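Protein F2 like fibronectin-binding protein (Streptococcus pneumoniae, PDB 5A0N) is a surface adhesin whose N-terminal domain carries an internal thioester and probably uses it to bind host targets covalently. Local coordinates at residues Gly17-Leu22 with Leu39-Ser44; Phe109-Tyr114 with Phe186-Glu191. One frame throughout, in Å; residues are numbered along the deposited sequence.

Contact 1 (Gly17-Leu22 with Leu39-Ser44); sequences GKYYSL and LTVITS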
loop_
_atom_site.group_PDB
_atom_site.type_symbol
_atom_site.label_atom_id
_atom_site.label_comp_id
_atom_site.label_asym_id
_atom_site.label_seq_id
_atom_site.Cartn_x
_atom_site.Cartn_y
_atom_site.Cartn_z
ATOM N N GLY A 17 10.074 18.498 -2.737
ATOM C CA GLY A 17 9.928 17.451 -1.740
ATOM C C GLY A 17 8.500 17.006 -1.462
ATOM O O GLY A 17 8.295 16.220 -0.542
ATOM N N LYS A 18 7.534 17.484 -2.262
ATOM C CA LYS A 18 6.134 17.123 -2.062
ATOM C C LYS A 18 5.621 16.195 -3.158
ATOM O O LYS A 18 6.016 16.285 -4.317
ATOM C CB LYS A 18 5.228 18.368 -1.987
ATOM C CG LYS A 18 5.625 19.392 -0.929
ATOM C CD LYS A 18 5.652 18.783 0.478
ATOM C CE LYS A 18 5.961 19.787 1.558
ATOM N NZ LYS A 18 4.759 20.575 1.794
ATOM N N TYR A 19 4.737 15.296 -2.740
ATOM C CA TYR A 19 4.217 14.221 -3.573
ATOM C C TYR A 19 2.711 14.101 -3.398
ATOM O O TYR A 19 2.180 14.406 -2.312
ATOM C CB TYR A 19 4.892 12.882 -3.191
ATOM C CG TYR A 19 6.399 12.906 -3.393
ATOM C CD1 TYR A 19 7.234 13.421 -2.414
ATOM C CD2 TYR A 19 6.987 12.470 -4.579
ATOM C CE1 TYR A 19 8.592 13.526 -2.592
ATOM C CE2 TYR A 19 8.361 12.524 -4.769
ATOM C CZ TYR A 19 9.156 13.081 -3.782
ATOM O OH TYR A 19 10.500 13.167 -4.058
ATOM N N TYR A 20 2.044 13.626 -4.450
ATOM C CA TYR A 20 0.613 13.370 -4.469
ATOM C C TYR A 20 0.412 11.876 -4.707
ATOM O O TYR A 20 1.335 11.180 -5.133
ATOM C CB TYR A 20 -0.098 14.141 -5.583
ATOM C CG TYR A 20 0.175 15.623 -5.661
ATOM C CD1 TYR A 20 0.396 16.414 -4.529
ATOM C CD2 TYR A 20 0.181 16.251 -6.882
ATOM C CE1 TYR A 20 0.560 17.782 -4.627
ATOM C CE2 TYR A 20 0.360 17.598 -7.005
ATOM C CZ TYR A 20 0.548 18.386 -5.877
ATOM O OH TYR A 20 0.734 19.734 -5.990
ATOM N N SER A 21 -0.806 11.388 -4.459
ATOM C CA SER A 21 -1.137 10.017 -4.821
ATOM C C SER A 21 -2.414 9.957 -5.651
ATOM O O SER A 21 -3.379 10.724 -5.454
ATOM C CB SER A 21 -1.292 9.139 -3.593
ATOM O OG SER A 21 -1.665 7.818 -3.915
ATOM N N LEU A 22 -2.433 9.000 -6.576
ATOM C CA LEU A 22 -3.588 8.731 -7.410
ATOM C C LEU A 22 -4.694 8.024 -6.643
ATOM O O LEU A 22 -5.835 7.924 -7.142
ATOM C CB LEU A 22 -3.192 7.916 -8.639
ATOM C CG LEU A 22 -2.093 8.533 -9.505
ATOM C CD1 LEU A 22 -1.869 7.704 -10.754
ATOM C CD2 LEU A 22 -2.381 9.998 -9.884
ATOM N N LEU A 39 -2.469 3.287 -5.331
ATOM C CA LEU A 39 -1.841 4.348 -4.543
ATOM C C LEU A 39 -0.534 4.826 -5.143
ATOM O O LEU A 39 0.362 5.267 -4.447
ATOM C CB LEU A 39 -1.741 3.982 -3.058
ATOM C CG LEU A 39 -3.079 3.952 -2.325
ATOM C CD1 LEU A 39 -3.051 2.997 -1.113
ATOM C CD2 LEU A 39 -3.530 5.363 -1.911
ATOM N N THR A 40 -0.461 4.788 -6.477
ATOM C CA THR A 40 0.705 5.350 -7.156
ATOM C C THR A 40 1.017 6.730 -6.618
ATOM O O THR A 40 0.109 7.558 -6.453
ATOM C CB THR A 40 0.445 5.433 -8.668
ATOM O OG1 THR A 40 0.194 4.108 -9.160
ATOM C CG2 THR A 40 1.565 6.072 -9.440
ATOM N N VAL A 41 2.303 7.014 -6.400
ATOM C CA VAL A 41 2.742 8.296 -5.875
ATOM C C VAL A 41 3.475 9.015 -7.002
ATOM O O VAL A 41 4.279 8.402 -7.732
ATOM C CB VAL A 41 3.632 8.129 -4.628
ATOM C CG1 VAL A 41 3.973 9.482 -4.065
ATOM C CG2 VAL A 41 2.923 7.259 -3.582
ATOM N N ILE A 42 3.169 10.308 -7.141
ATOM C CA ILE A 42 3.702 11.167 -8.193
ATOM C C ILE A 42 4.338 12.423 -7.593
ATOM O O ILE A 42 3.941 12.891 -6.538
ATOM C CB ILE A 42 2.619 11.510 -9.235
ATOM C CG1 ILE A 42 1.475 12.333 -8.605
ATOM C CG2 ILE A 42 2.090 10.271 -9.938
ATOM C CD1 ILE A 42 0.535 12.940 -9.651
ATOM N N THR A 43 5.283 12.991 -8.332
ATOM C CA THR A 43 5.878 14.248 -7.946
ATOM C C THR A 43 4.839 15.367 -8.070
ATOM O O THR A 43 3.993 15.370 -8.978
ATOM C CB THR A 43 7.085 14.588 -8.803
ATOM O OG1 THR A 43 6.635 14.727 -10.156
ATOM C CG2 THR A 43 8.168 13.512 -8.688
ATOM N N SER A 44 4.915 16.335 -7.167
ATOM C CA SER A 44 3.952 17.460 -7.177
ATOM C C SER A 44 4.180 18.386 -8.345
ATOM O O SER A 44 3.245 19.075 -8.738
ATOM C CB SER A 44 4.024 18.267 -5.896
ATOM O OG SER A 44 5.281 18.882 -5.788
#
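Lys18 and Ser44 meet through backbone: the carbonyl O of Lys18 accepts a rather bent bond from Ser44 N at 3.1 Å. Ser44 OG lies near the same oxygen, but its proton may go instead to Asn16, while the amine of Lys18 turns off to a salt bridge with Asp201. Tyr19 and Thr43 form a non-hydrogen-bonded pair whose side chains turn apart; CB of Tyr19 rests on CG1 of Val41 (3.6 Å), and the hydroxyl is bonded to Ser14. Tyr20 forms a hydrogen-bonded pair with Ile42, its N and O each 2.9 Å from O and N of Ile42. With CG beside the backbone N (chi1 -51°), the Tyr20 ring spreads over Ser44, whose CB makes a CH-pi contact 3.9 Å from the ring centroid, and Ile42 CD1 lies near the ring edge. Ser21 OG, anti to its own N (chi1 178°), donates to Thr40 O from well above the carbonyl plane at 3.1 Å. The same oxygen takes Leu22 N at 2.9 Å, a nearly straight bond, and thus has two donors. Leu22 runs alongside Thr40, with CD1 on CB, and crosses Ile42 at about a right angle, CD2 meeting CD1 at 4.1 Å. The arrangement is an antiparallel pairing within a three-stranded sheet, in which 19-21 is an outer strand and 41-43 lies between it and 49-51.

Contact 2 (Phe109-Tyr114 with Phe186-Glu191); sequences FSRLSY and FTVPYE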
loop_
_atom_site.group_PDB
_atom_site.type_symbol
_atom_site.label_atom_id
_atom_site.label_comp_id
_atom_site.label_asym_id
_atom_site.label_seq_id
_atom_site.Cartn_x
_atom_site.Cartn_y
_atom_site.Cartn_z
ATOM N N PHE A 109 4.227 -5.462 7.519
ATOM C CA PHE A 109 4.219 -4.522 6.405
ATOM C C PHE A 109 5.334 -4.839 5.425
ATOM O O PHE A 109 5.140 -4.867 4.210
ATOM C CB PHE A 109 4.355 -3.057 6.866
ATOM C CG PHE A 109 4.736 -2.170 5.729
ATOM C CD1 PHE A 109 3.781 -1.840 4.771
ATOM C CD2 PHE A 109 6.030 -1.779 5.529
ATOM C CE1 PHE A 109 4.141 -1.170 3.618
ATOM C CE2 PHE A 109 6.377 -1.076 4.403
ATOM C CZ PHE A 109 5.427 -0.764 3.447
ATOM N N SER A 110 6.539 -5.065 5.928
ATOM C CA SER A 110 7.658 -5.276 5.031
ATOM C C SER A 110 7.498 -6.581 4.262
ATOM O O SER A 110 7.858 -6.655 3.077
ATOM C CB SER A 110 8.996 -5.205 5.776
ATOM O OG SER A 110 9.135 -6.244 6.733
ATOM N N ARG A 111 6.950 -7.616 4.899
ATOM C CA ARG A 111 6.661 -8.872 4.201
ATOM C C ARG A 111 5.557 -8.726 3.140
ATOM O O ARG A 111 5.707 -9.186 2.014
ATOM C CB ARG A 111 6.262 -9.949 5.204
ATOM C CG ARG A 111 7.449 -10.491 5.974
ATOM C CD ARG A 111 7.042 -11.497 7.061
ATOM N NE ARG A 111 8.229 -12.128 7.635
ATOM C CZ ARG A 111 8.941 -13.034 6.992
ATOM N NH1 ARG A 111 8.495 -13.639 5.896
ATOM N NH2 ARG A 111 10.098 -13.402 7.486
ATOM N N LEU A 112 4.455 -8.101 3.511
ATOM C CA LEU A 112 3.315 -8.033 2.620
ATOM C C LEU A 112 3.638 -7.154 1.394
ATOM O O LEU A 112 3.301 -7.517 0.265
ATOM C CB LEU A 112 2.093 -7.517 3.378
ATOM C CG LEU A 112 1.468 -8.548 4.333
ATOM C CD1 LEU A 112 0.570 -7.877 5.339
ATOM C CD2 LEU A 112 0.744 -9.623 3.553
ATOM N N SER A 113 4.265 -6.006 1.614
ATOM C CA SER A 113 4.674 -5.169 0.498
ATOM C C SER A 113 5.678 -5.881 -0.396
ATOM O O SER A 113 5.591 -5.774 -1.636
ATOM C CB SER A 113 5.143 -3.805 0.980
ATOM O OG SER A 113 6.289 -3.904 1.803
ATOM N N TYR A 114 6.602 -6.641 0.192
ATOM C CA TYR A 114 7.525 -7.430 -0.620
ATOM C C TYR A 114 6.804 -8.519 -1.406
ATOM O O TYR A 114 7.204 -8.842 -2.529
ATOM C CB TYR A 114 8.603 -8.030 0.283
ATOM C CG TYR A 114 9.610 -8.928 -0.391
ATOM C CD1 TYR A 114 10.577 -8.425 -1.236
ATOM C CD2 TYR A 114 9.598 -10.290 -0.164
ATOM C CE1 TYR A 114 11.524 -9.270 -1.821
ATOM C CE2 TYR A 114 10.515 -11.117 -0.735
ATOM C CZ TYR A 114 11.496 -10.616 -1.537
ATOM O OH TYR A 114 12.395 -11.507 -2.075
ATOM N N PHE A 186 9.333 -17.234 4.107
ATOM C CA PHE A 186 10.400 -16.740 3.247
ATOM C C PHE A 186 11.217 -15.731 4.055
ATOM O O PHE A 186 10.746 -15.177 5.050
ATOM C CB PHE A 186 9.876 -16.127 1.936
ATOM C CG PHE A 186 8.936 -14.978 2.142
ATOM C CD1 PHE A 186 9.415 -13.672 2.243
ATOM C CD2 PHE A 186 7.560 -15.199 2.238
ATOM C CE1 PHE A 186 8.519 -12.620 2.450
ATOM C CE2 PHE A 186 6.693 -14.151 2.432
ATOM C CZ PHE A 186 7.168 -12.878 2.557
ATOM N N THR A 187 12.423 -15.450 3.578
ATOM C CA THR A 187 13.255 -14.426 4.171
ATOM C C THR A 187 13.149 -13.168 3.318
ATOM O O THR A 187 13.208 -13.229 2.092
ATOM C CB THR A 187 14.701 -14.904 4.241
ATOM O OG1 THR A 187 14.755 -16.017 5.134
ATOM C CG2 THR A 187 15.652 -13.816 4.730
ATOM N N VAL A 188 12.980 -12.022 3.966
ATOM C CA VAL A 188 12.936 -10.740 3.278
ATOM C C VAL A 188 14.379 -10.261 3.113
ATOM O O VAL A 188 15.097 -10.137 4.099
ATOM C CB VAL A 188 12.146 -9.684 4.076
ATOM C CG1 VAL A 188 12.165 -8.333 3.371
ATOM C CG2 VAL A 188 10.713 -10.138 4.319
ATOM N N PRO A 189 14.815 -9.955 1.876
ATOM C CA PRO A 189 16.200 -9.558 1.624
ATOM C C PRO A 189 16.412 -8.053 1.841
ATOM O O PRO A 189 16.618 -7.279 0.895
ATOM C CB PRO A 189 16.410 -9.971 0.165
ATOM C CG PRO A 189 15.063 -9.712 -0.452
ATOM C CD PRO A 189 14.086 -10.157 0.606
ATOM N N TYR A 190 16.311 -7.620 3.088
ATOM C CA TYR A 190 16.354 -6.200 3.411
ATOM C C TYR A 190 17.551 -5.448 2.807
ATOM O O TYR A 190 17.412 -4.302 2.388
ATOM C CB TYR A 190 16.358 -6.009 4.957
ATOM C CG TYR A 190 15.050 -6.406 5.601
ATOM C CD1 TYR A 190 13.941 -5.588 5.490
ATOM C CD2 TYR A 190 14.916 -7.578 6.328
ATOM C CE1 TYR A 190 12.731 -5.936 6.034
ATOM C CE2 TYR A 190 13.695 -7.937 6.876
ATOM C CZ TYR A 190 12.599 -7.121 6.725
ATOM O OH TYR A 190 11.402 -7.515 7.265
ATOM N N GLU A 191 18.727 -6.076 2.771
ATOM C CA GLU A 191 19.919 -5.394 2.296
ATOM C C GLU A 191 19.802 -5.035 0.805
ATOM O O GLU A 191 20.538 -4.177 0.328
ATOM C CB GLU A 191 21.168 -6.234 2.563
ATOM C CG GLU A 191 21.272 -7.487 1.702
HETATM O O HOH W 1 12.241 -13.904 -0.459
#
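Phe186 presents both its carbonyl and its ring to Arg111. The guanidinium grips the carbonyl O end-on, with NH1 at 2.9 Å and NH2 at 3.1 Å from Phe186 O, the oxygen lying in the guanidinium plane. CG of Phe186 sits between the backbone N and the carbonyl carbon (chi1 59°), which folds the ring back beneath the same group. NH1 then stands over the ring centre in a cation-pi contact, with CZ of Arg111 4.8 Å from the centroid of the Phe186 ring and the two planes 54° apart. CE1 of Phe186 also meets the edge of the Tyr114 ring at CD2, the two planes inclined to each other. Thr187 contributes its carbonyl: a water donates to Thr187 O at 2.8 Å and is hydrogen-bonded to Tyr114 OH. Val188 lays CG2 against CG of Arg111 (3.7 Å) and over one face of the guanidinium. Pro189, centre of an inverse gamma turn, packs CD closely against CZ of Tyr114 at 3.4 Å. Tyr190 covers CG1 of Val188 with a ring face and brings OH to 2.7 Å from Ser110 OG, a hydroxyl also bonded to Trp106 O. Arg111 is further held by Asp107 at NE and by Leu183 O at NH1, so a carboxylate, two carbonyls and an aromatic face share its positive charge, and the bonds to NE, NH1 and NH2 would fix the plane and rotation of the guanidinium.

Overall arrangement
Both segments of contact 1 precede those of contact 2 in the chain, and the two contacts do not touch: their centres are 23 Å apart and their nearest atoms about 10 Å. Both border the four-stranded antiparallel sheet. Strand 211-216 serves each, with Leu211 against Ser21 and Val41 of contact 1, and Ala212, Val214 and Trp216 against Phe109, Ser113 and Pro189 of contact 2. Contact 1 belongs to the N-terminal region of short strands and long loops, whereas contact 2 ties helix 105-118, within the helical insertion, to the loop leading into strand 193-200. Strand 211-216 is thus a shared neighbour of the two contacts; neither contact itself contains a ligand.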